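Local coordinates for protein alpha-Amylase (Thermotoga maritima, PDB 2B5D) that belongs to glycosyl hydrolase family 57 and is built around a curled, mostly parallel beta-sheet surrounded by helices, with four copies in the assembly, at residues P256-F261 and E314-H319; Y307-A312 and W356-V361; P239-Q244 and I344-D349. All blocks are in the same frame, centred on the assembly; numbering follows the deposited sequence.

Contacts 1 and 2 adjoin, their centres about 5 Å apart, and both use the first turns of helix 309-338. Between them Arg259 N and Glu359 OE2 lie 2.7 Å apart, a probable hydrogen bond, and the Arg259 side chain packs on Phe358. Contact 3 lies deeper in the chain, its centre about 20 Å from that of contact 1 and about 21 Å from that of contact 2; the nearest atoms are about 11 Å and about 6 Å away. The chain still ties it to them: helix 309-338 leads into strand 343-349, and segments 239-244 and 256-261 belong to one long loop after strand 233-236, so contact 1 is nested within the chain span that contact 3 closes.

Contact 1: residues P256-F261 and E314-H319; sequences PRYREF and EAVEEH
Arg257 grips Glu318 end-on with two nitrogens: NH1 bonds OE2 of Glu318 at 3.0 Å with an N-H...O angle of 179°, and NH2 bonds OE1 of Glu318 at 2.9 Å. Both oxygens lie near the guanidinium plane, but that plane is turned 49° from the carboxylate, so the nitrogens approach from above the plane of the acid. A bend at chi3 (-80°) in the otherwise stretched arginine swings its flat end across the helix. There the methyl of Ala315 sits over the centre of one guanidinium face, CB 3.5 Å from Arg257 CZ; so small a residue lets the cation lie close to the helix while it reaches the partly open surface where Glu318 stands. Asp255 forms a salt bridge with Arg257 NE, so acids hold the group from two directions. The Tyr258 ring turns toward the helix although its CB does not point there; CZ meets Ala315 CB at 3.6 Å and CE2 meets Val316 CG1 at 3.9 Å, the valine at the ring edge. The loop leading from strand 233-236 to helix 265-268 thus touches helix 309-338 near its start through Arg257 and Tyr258 and then leads away from it, while Tyr258 also shares backbone hydrogen bonding with Ile294.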
loop_
_atom_site.group_PDB
_atom_site.type_symbol
_atom_site.label_atom_id
_atom_site.label_comp_id
_atom_site.label_asym_id
_atom_site.label_seq_id
_atom_site.Cartn_x
_atom_site.Cartn_y
_atom_site.Cartn_z
ATOM N N PRO A 256 24.999 28.300 -0.409
ATOM C CA PRO A 256 25.708 27.342 0.445
ATOM C C PRO A 256 25.907 27.752 1.907
ATOM O O PRO A 256 26.136 26.877 2.739
ATOM C CB PRO A 256 27.047 27.110 -0.282
ATOM C CG PRO A 256 27.149 28.146 -1.324
ATOM C CD PRO A 256 25.765 28.655 -1.620
ATOM N N ARG A 257 25.789 29.036 2.243
ATOM C CA ARG A 257 25.984 29.517 3.656
ATOM C C ARG A 257 24.732 29.393 4.505
ATOM O O ARG A 257 24.737 29.698 5.714
ATOM C CB ARG A 257 26.408 30.996 3.703
ATOM C CG ARG A 257 27.794 31.303 3.110
ATOM C CD ARG A 257 27.947 32.800 2.914
ATOM N NE ARG A 257 27.287 33.243 1.688
ATOM C CZ ARG A 257 27.338 34.477 1.194
ATOM N NH1 ARG A 257 26.684 34.760 0.071
ATOM N NH2 ARG A 257 28.024 35.426 1.828
ATOM N N TYR A 258 23.634 29.010 3.861
ATOM C CA TYR A 258 22.354 28.969 4.546
ATOM C C TYR A 258 22.108 27.606 5.193
ATOM O O TYR A 258 22.619 26.582 4.739
ATOM C CB TYR A 258 21.212 29.360 3.603
ATOM C CG TYR A 258 21.071 30.854 3.321
ATOM C CD1 TYR A 258 20.794 31.299 2.044
ATOM C CD2 TYR A 258 21.212 31.802 4.331
ATOM C CE1 TYR A 258 20.660 32.640 1.768
ATOM C CE2 TYR A 258 21.076 33.156 4.076
ATOM C CZ TYR A 258 20.798 33.571 2.798
ATOM O OH TYR A 258 20.654 34.917 2.516
ATOM N N ARG A 259 21.312 27.616 6.257
ATOM C CA ARG A 259 21.021 26.420 7.033
ATOM C C ARG A 259 20.271 25.382 6.204
ATOM O O ARG A 259 19.258 25.694 5.549
ATOM C CB ARG A 259 20.259 26.838 8.282
ATOM C CG ARG A 259 20.120 25.820 9.390
ATOM C CD ARG A 259 18.655 25.553 9.481
ATOM N NE ARG A 259 18.183 25.624 10.839
ATOM C CZ ARG A 259 16.899 25.585 11.174
ATOM N NH1 ARG A 259 16.540 25.648 12.446
ATOM N NH2 ARG A 259 15.974 25.484 10.236
ATOM N N GLU A 260 20.794 24.156 6.228
ATOM C CA GLU A 260 20.240 23.005 5.521
ATOM C C GLU A 260 18.997 22.477 6.232
ATOM O O GLU A 260 19.027 22.211 7.434
ATOM C CB GLU A 260 21.305 21.917 5.418
ATOM C CG GLU A 260 20.816 20.587 4.872
ATOM C CD GLU A 260 20.339 20.687 3.438
ATOM O OE1 GLU A 260 19.142 20.438 3.198
ATOM O OE2 GLU A 260 21.156 21.034 2.554
ATOM N N PHE A 261 17.904 22.321 5.489
ATOM C CA PHE A 261 16.628 21.927 6.079
ATOM C C PHE A 261 16.623 20.446 6.459
ATOM O O PHE A 261 16.180 20.077 7.552
ATOM C CB PHE A 261 15.466 22.249 5.135
ATOM C CG PHE A 261 14.110 22.006 5.742
ATOM C CD1 PHE A 261 13.523 22.952 6.566
ATOM C CD2 PHE A 261 13.422 20.820 5.490
ATOM C CE1 PHE A 261 12.283 22.721 7.135
ATOM C CE2 PHE A 261 12.185 20.578 6.052
ATOM C CZ PHE A 261 11.608 21.524 6.870
ATOM N N GLU A 314 25.890 37.150 6.607
ATOM C CA GLU A 314 26.593 37.882 5.584
ATOM C C GLU A 314 25.889 37.689 4.258
ATOM O O GLU A 314 25.754 38.634 3.487
ATOM C CB GLU A 314 28.061 37.434 5.504
ATOM C CG GLU A 314 28.954 38.181 6.478
ATOM C CD GLU A 314 30.360 37.581 6.614
ATOM O OE1 GLU A 314 30.900 37.619 7.762
ATOM O OE2 GLU A 314 30.909 37.092 5.588
ATOM N N ALA A 315 25.486 36.443 3.998
ATOM C CA ALA A 315 24.587 36.088 2.895
ATOM C C ALA A 315 23.280 36.896 2.906
ATOM O O ALA A 315 22.919 37.417 1.866
ATOM C CB ALA A 315 24.294 34.589 2.892
ATOM N N VAL A 316 22.588 37.049 4.047
ATOM C CA VAL A 316 21.309 37.788 3.989
ATOM C C VAL A 316 21.567 39.247 3.627
ATOM O O VAL A 316 20.791 39.854 2.866
ATOM C CB VAL A 316 20.277 37.603 5.211
ATOM C CG1 VAL A 316 20.594 36.416 6.095
ATOM C CG2 VAL A 316 20.066 38.874 6.062
ATOM N N GLU A 317 22.674 39.788 4.138
ATOM C CA GLU A 317 23.062 41.174 3.868
ATOM C C GLU A 317 23.289 41.407 2.362
ATOM O O GLU A 317 22.812 42.374 1.802
ATOM C CB GLU A 317 24.288 41.558 4.703
ATOM C CG GLU A 317 24.328 43.034 5.045
ATOM C CD GLU A 317 23.260 43.436 6.053
ATOM O OE1 GLU A 317 23.107 42.735 7.076
ATOM O OE2 GLU A 317 22.568 44.455 5.827
ATOM N N GLU A 318 23.973 40.481 1.713
ATOM C CA GLU A 318 24.165 40.513 0.273
ATOM C C GLU A 318 22.891 40.353 -0.537
ATOM O O GLU A 318 22.689 41.048 -1.532
ATOM C CB GLU A 318 25.052 39.366 -0.160
ATOM C CG GLU A 318 26.499 39.487 0.248
ATOM C CD GLU A 318 27.270 38.244 -0.139
ATOM O OE1 GLU A 318 28.314 37.972 0.506
ATOM O OE2 GLU A 318 26.815 37.545 -1.094
ATOM N N HIS A 319 22.087 39.363 -0.156
ATOM C CA HIS A 319 20.860 39.046 -0.865
ATOM C C HIS A 319 19.862 40.191 -0.744
ATOM O O HIS A 319 19.236 40.569 -1.723
ATOM C CB HIS A 319 20.258 37.717 -0.361
ATOM C CG HIS A 319 21.122 36.529 -0.644
ATOM N ND1 HIS A 319 22.052 36.512 -1.662
ATOM C CD2 HIS A 319 21.208 35.322 -0.041
ATOM C CE1 HIS A 319 22.654 35.335 -1.691
ATOM N NE2 HIS A 319 22.169 34.601 -0.706
#

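Contact 2: residues Y307-A312 and W356-V361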
loop_
_atom_site.group_PDB
_atom_site.type_symbol
_atom_site.label_atom_id
_atom_site.label_comp_id
_atom_site.label_asym_id
_atom_site.label_seq_id
_atom_site.Cartn_x
_atom_site.Cartn_y
_atom_site.Cartn_z
ATOM N N TYR A 307 26.709 24.527 10.225
ATOM C CA TYR A 307 26.135 25.861 10.086
ATOM C C TYR A 307 26.902 26.896 10.906
ATOM O O TYR A 307 27.131 26.725 12.120
ATOM C CB TYR A 307 24.656 25.845 10.522
ATOM C CG TYR A 307 23.891 27.146 10.318
ATOM C CD1 TYR A 307 23.749 27.716 9.035
ATOM C CD2 TYR A 307 23.289 27.790 11.391
ATOM C CE1 TYR A 307 23.051 28.889 8.846
ATOM C CE2 TYR A 307 22.574 28.965 11.216
ATOM C CZ TYR A 307 22.463 29.511 9.937
ATOM O OH TYR A 307 21.745 30.668 9.755
ATOM N N ASP A 308 27.273 27.976 10.225
ATOM C CA ASP A 308 27.837 29.164 10.842
ATOM C C ASP A 308 26.876 30.314 10.599
ATOM O O ASP A 308 26.733 30.780 9.475
ATOM C CB ASP A 308 29.205 29.480 10.234
ATOM C CG ASP A 308 29.893 30.683 10.906
ATOM O OD1 ASP A 308 31.111 30.847 10.670
ATOM O OD2 ASP A 308 29.238 31.457 11.661
ATOM N N ILE A 309 26.226 30.766 11.666
ATOM C CA ILE A 309 25.212 31.805 11.589
ATOM C C ILE A 309 25.727 33.192 11.252
ATOM O O ILE A 309 24.930 34.093 11.017
ATOM C CB ILE A 309 24.391 31.913 12.895
ATOM C CG1 ILE A 309 23.082 32.692 12.630
ATOM C CG2 ILE A 309 25.239 32.552 14.022
ATOM C CD1 ILE A 309 21.912 32.286 13.493
ATOM N N ASP A 310 27.043 33.385 11.249
ATOM C CA ASP A 310 27.593 34.696 10.952
ATOM C C ASP A 310 27.795 34.859 9.485
ATOM O O ASP A 310 27.501 35.917 8.945
ATOM C CB ASP A 310 28.884 34.970 11.735
ATOM C CG ASP A 310 28.611 35.271 13.199
ATOM O OD1 ASP A 310 27.672 36.053 13.485
ATOM O OD2 ASP A 310 29.313 34.714 14.073
ATOM N N LEU A 311 28.290 33.808 8.841
ATOM C CA LEU A 311 28.351 33.764 7.385
ATOM C C LEU A 311 26.938 33.820 6.770
ATOM O O LEU A 311 26.712 34.460 5.747
ATOM C CB LEU A 311 29.078 32.503 6.907
ATOM C CG LEU A 311 30.533 32.185 7.269
ATOM C CD1 LEU A 311 31.143 31.438 6.081
ATOM C CD2 LEU A 311 31.396 33.407 7.657
ATOM N N ALA A 312 26.001 33.138 7.413
ATOM C CA ALA A 312 24.616 33.102 7.005
ATOM C C ALA A 312 24.063 34.528 6.973
ATOM O O ALA A 312 23.397 34.899 6.001
ATOM C CB ALA A 312 23.837 32.245 7.958
ATOM N N TRP A 356 10.939 27.006 5.463
ATOM C CA TRP A 356 11.760 26.441 4.385
ATOM C C TRP A 356 13.158 27.061 4.363
ATOM O O TRP A 356 14.157 26.357 4.206
ATOM C CB TRP A 356 11.074 26.620 3.027
ATOM C CG TRP A 356 9.931 25.706 2.930
ATOM C CD1 TRP A 356 8.597 26.014 3.072
ATOM C CD2 TRP A 356 10.009 24.279 2.762
ATOM N NE1 TRP A 356 7.837 24.859 2.970
ATOM C CE2 TRP A 356 8.676 23.783 2.777
ATOM C CE3 TRP A 356 11.080 23.372 2.587
ATOM C CZ2 TRP A 356 8.385 22.416 2.620
ATOM C CZ3 TRP A 356 10.794 22.023 2.427
ATOM C CH2 TRP A 356 9.453 21.556 2.442
ATOM N N TRP A 357 13.196 28.374 4.558
ATOM C CA TRP A 357 14.392 29.163 4.590
ATOM C C TRP A 357 14.517 29.756 5.977
ATOM O O TRP A 357 13.800 30.687 6.330
ATOM C CB TRP A 357 14.250 30.282 3.570
ATOM C CG TRP A 357 15.454 31.127 3.327
ATOM C CD1 TRP A 357 16.766 30.782 3.498
ATOM C CD2 TRP A 357 15.456 32.448 2.792
ATOM N NE1 TRP A 357 17.587 31.814 3.130
ATOM C CE2 TRP A 357 16.810 32.854 2.689
ATOM C CE3 TRP A 357 14.445 33.337 2.395
ATOM C CZ2 TRP A 357 17.175 34.111 2.201
ATOM C CZ3 TRP A 357 14.813 34.578 1.915
ATOM C CH2 TRP A 357 16.157 34.952 1.821
ATOM N N PHE A 358 15.451 29.230 6.751
ATOM C CA PHE A 358 15.589 29.568 8.175
ATOM C C PHE A 358 15.836 31.062 8.396
ATOM O O PHE A 358 15.342 31.648 9.353
ATOM C CB PHE A 358 16.734 28.711 8.768
ATOM C CG PHE A 358 17.119 29.060 10.180
ATOM C CD1 PHE A 358 16.223 28.911 11.227
ATOM C CD2 PHE A 358 18.405 29.502 10.462
ATOM C CE1 PHE A 358 16.598 29.208 12.534
ATOM C CE2 PHE A 358 18.794 29.806 11.759
ATOM C CZ PHE A 358 17.899 29.651 12.798
ATOM N N GLU A 359 16.593 31.658 7.482
ATOM C CA GLU A 359 17.066 33.031 7.583
ATOM C C GLU A 359 16.100 34.015 6.933
ATOM O O GLU A 359 16.376 35.210 6.892
ATOM C CB GLU A 359 18.447 33.144 6.909
ATOM C CG GLU A 359 19.539 32.231 7.518
ATOM C CD GLU A 359 19.569 30.806 6.954
ATOM O OE1 GLU A 359 18.582 30.383 6.324
ATOM O OE2 GLU A 359 20.591 30.103 7.126
ATOM N N GLY A 360 14.985 33.507 6.408
ATOM C CA GLY A 360 13.985 34.313 5.713
ATOM C C GLY A 360 13.464 35.541 6.447
ATOM O O GLY A 360 13.272 36.585 5.843
ATOM N N VAL A 361 13.194 35.445 7.741
ATOM C CA VAL A 361 12.629 36.634 8.379
ATOM C C VAL A 361 13.716 37.709 8.583
ATOM O O VAL A 361 13.425 38.903 8.491
ATOM C CB VAL A 361 11.755 36.343 9.659
ATOM C CG1 VAL A 361 10.840 35.111 9.441
ATOM C CG2 VAL A 361 12.617 36.156 10.864
#
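Tyr307 and Phe358 meet with their ring planes 77° apart and centroids 5.9 Å apart, an oblique arrangement. The phenol oxygen lies in the plane of the phenylalanine at its rim, with Tyr307 OH 3.6 Å from Phe358 CD2, while CE2 of Tyr307 comes to 3.9 Å from CE2 of Phe358. Both rings swing away from their own backbone nitrogens (chi1 -175° for Tyr307), which brings them together from the two segments. Ile309 adds its CD1 at the phenylalanine edge, 4.3 Å from Phe358 CE2, a flexible aliphatic tip suited to filling beside a flat ring. Glu359 approaches Tyr307 from the opposite direction; a bend at chi2 (86°) brings its OE2 to 2.9 Å from Tyr307 OH, and Ala312, a bare methyl, allows the carboxylate near the helix. Within 307-312, away from the meeting surface, Asp308 N-caps helix 309-338, its OD2 accepting from Asp310 N. The chemistry is mixed: a buried carboxylate needs polar partners, and the backbone N of Arg259 gives OE2 one, while the guanidinium of the same arginine makes a cation-pi contact with Phe358. A single neighbouring residue therefore serves both the acid and the aromatic ring.

Contact 3: residues P239-Q244 and I344-D349; sequences PESSEQ and IVAPFD
Ser241 presses on Ala346 where the loop after strand 233-236 runs beside strand 343-349, part of the distorted (beta/alpha)7 barrel of glycosyl hydrolase family 57. The tight part is centred on this pair, Ser241 CB lying 3.7 Å from Ala346 CB; two small residues let the backbones come close, their CA atoms 5.7 Å apart. The hydroxyl is turned beside its own backbone N (chi1 -47°), which takes OG along the strand toward Ile344, 4.0 Å from CG2 of that residue. A serine fits here because its polar end has partners outside the two segments: OG is hydrogen-bonded to Asp238 and Lys327, so this buried oxygen is satisfied even though the strand offers it mainly methyl groups. Two residues further along the strand from Ala346, Phe348 brings the edge of its ring to the serine carbonyl, with Ser241 O in the ring plane and 3.2 Å from Phe348 CE2. The weakly positive rim of an aromatic ring is a suitable neighbour for such an oxygen, and Trp246 meets the Phe348 ring edge-to-face. Backbone hydrogen bonding of Ile344 and Ala346 with strand 3-11 fixes the strand itself.

From Ser242 on, the loop leaves the strand. Pro239, Ser242 and Glu243 direct their CB atoms away from it, and Ser242 touches the phenylalanine through its carbonyl alone, Ser242 O standing 4.2 Å from Phe348 CE2. Glu243, a charged residue, lies on the exposed side, whereas Pro239 and Glu240 face a second subunit and pack on Trp212 of that chain. Where the loop turns outward it is braced by an ST turn: Ser242 OG accepts from Gln244 N at 3.2 Å, with an N-H...O angle of 143°.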
loop_
_atom_site.group_PDB
_atom_site.type_symbol
_atom_site.label_atom_id
_atom_site.label_comp_id
_atom_site.label_asym_id
_atom_site.label_seq_id
_atom_site.Cartn_x
_atom_site.Cartn_y
_atom_site.Cartn_z
ATOM N N PRO A 239 5.248 39.432 -11.847
ATOM C CA PRO A 239 5.820 38.142 -12.192
ATOM C C PRO A 239 7.385 38.164 -12.162
ATOM O O PRO A 239 8.010 37.106 -12.186
ATOM C CB PRO A 239 5.337 37.926 -13.637
ATOM C CG PRO A 239 5.111 39.391 -14.177
ATOM C CD PRO A 239 4.780 40.211 -13.018
ATOM N N GLU A 240 7.977 39.355 -12.157
ATOM C CA GLU A 240 9.400 39.545 -11.944
ATOM C C GLU A 240 9.767 39.311 -10.499
ATOM O O GLU A 240 10.944 39.040 -10.211
ATOM C CB GLU A 240 9.848 40.951 -12.352
ATOM C CG GLU A 240 9.668 41.219 -13.795
ATOM C CD GLU A 240 10.427 42.455 -14.247
ATOM O OE1 GLU A 240 10.199 42.896 -15.394
ATOM O OE2 GLU A 240 11.246 42.988 -13.473
ATOM N N SER A 241 8.797 39.417 -9.587
ATOM C CA SER A 241 9.052 39.033 -8.204
ATOM C C SER A 241 8.464 37.623 -7.875
ATOM O O SER A 241 7.987 37.386 -6.789
ATOM C CB SER A 241 8.572 40.096 -7.221
ATOM O OG SER A 241 8.959 41.431 -7.560
ATOM N N SER A 242 8.502 36.685 -8.825
ATOM C CA SER A 242 7.936 35.332 -8.644
ATOM C C SER A 242 8.613 34.437 -7.601
ATOM O O SER A 242 9.656 34.778 -7.042
ATOM C CB SER A 242 7.966 34.556 -9.970
ATOM O OG SER A 242 9.228 33.853 -10.120
ATOM N N GLU A 243 7.994 33.269 -7.401
ATOM C CA GLU A 243 8.502 32.095 -6.640
ATOM C C GLU A 243 10.001 31.716 -6.823
ATOM O O GLU A 243 10.666 31.330 -5.862
ATOM C CB GLU A 243 7.649 30.876 -7.035
ATOM C CG GLU A 243 7.275 30.842 -8.559
ATOM C CD GLU A 243 5.786 31.218 -8.846
ATOM O OE1 GLU A 243 5.514 31.983 -9.811
ATOM O OE2 GLU A 243 4.890 30.716 -8.113
ATOM N N GLN A 244 10.510 31.809 -8.053
ATOM C CA GLN A 244 11.925 31.546 -8.357
ATOM C C GLN A 244 12.955 32.336 -7.550
ATOM O O GLN A 244 13.989 31.777 -7.143
ATOM C CB GLN A 244 12.193 31.643 -9.846
ATOM C CG GLN A 244 11.954 30.318 -10.492
ATOM C CD GLN A 244 12.174 30.298 -11.974
ATOM O OE1 GLN A 244 11.312 30.709 -12.742
ATOM N NE2 GLN A 244 13.308 29.757 -12.394
ATOM N N ILE A 344 4.453 47.498 -6.867
ATOM C CA ILE A 344 5.064 46.239 -7.255
ATOM C C ILE A 344 4.499 45.274 -6.261
ATOM O O ILE A 344 4.711 45.436 -5.021
ATOM C CB ILE A 344 6.632 46.360 -7.233
ATOM C CG1 ILE A 344 7.065 47.307 -8.378
ATOM C CG2 ILE A 344 7.249 45.000 -7.296
ATOM C CD1 ILE A 344 8.461 47.968 -8.238
ATOM N N VAL A 345 3.686 44.346 -6.771
ATOM C CA VAL A 345 3.011 43.402 -5.839
ATOM C C VAL A 345 3.736 42.058 -5.820
ATOM O O VAL A 345 3.835 41.346 -6.864
ATOM C CB VAL A 345 1.480 43.190 -6.115
ATOM C CG1 VAL A 345 0.836 42.236 -5.000
ATOM C CG2 VAL A 345 0.736 44.540 -6.171
ATOM N N ALA A 346 4.241 41.736 -4.640
ATOM C CA ALA A 346 5.089 40.535 -4.462
ATOM C C ALA A 346 4.605 39.647 -3.291
ATOM O O ALA A 346 4.908 39.927 -2.111
ATOM C CB ALA A 346 6.565 40.963 -4.279
ATOM N N PRO A 347 3.746 38.658 -3.606
ATOM C CA PRO A 347 3.208 37.710 -2.657
ATOM C C PRO A 347 4.011 36.418 -2.514
ATOM O O PRO A 347 4.412 35.805 -3.512
ATOM C CB PRO A 347 1.841 37.373 -3.239
ATOM C CG PRO A 347 2.042 37.467 -4.662
ATOM C CD PRO A 347 3.109 38.489 -4.925
ATOM N N PHE A 348 4.192 35.998 -1.271
ATOM C CA PHE A 348 4.856 34.745 -1.001
ATOM C C PHE A 348 4.111 33.999 0.048
ATOM O O PHE A 348 3.537 34.590 0.955
ATOM C CB PHE A 348 6.312 35.015 -0.583
ATOM C CG PHE A 348 6.976 35.986 -1.491
ATOM C CD1 PHE A 348 7.335 37.247 -1.049
ATOM C CD2 PHE A 348 7.119 35.667 -2.861
ATOM C CE1 PHE A 348 7.909 38.154 -1.929
ATOM C CE2 PHE A 348 7.667 36.564 -3.749
ATOM C CZ PHE A 348 8.072 37.822 -3.289
ATOM N N ASP A 349 4.124 32.684 -0.116
ATOM C CA ASP A 349 3.847 31.767 0.957
ATOM C C ASP A 349 4.618 32.104 2.235
ATOM O O ASP A 349 5.825 32.174 2.214
ATOM C CB ASP A 349 4.221 30.389 0.481
ATOM C CG ASP A 349 3.180 29.411 0.787
ATOM O OD1 ASP A 349 2.277 29.211 -0.076
ATOM O OD2 ASP A 349 3.255 28.879 1.925
#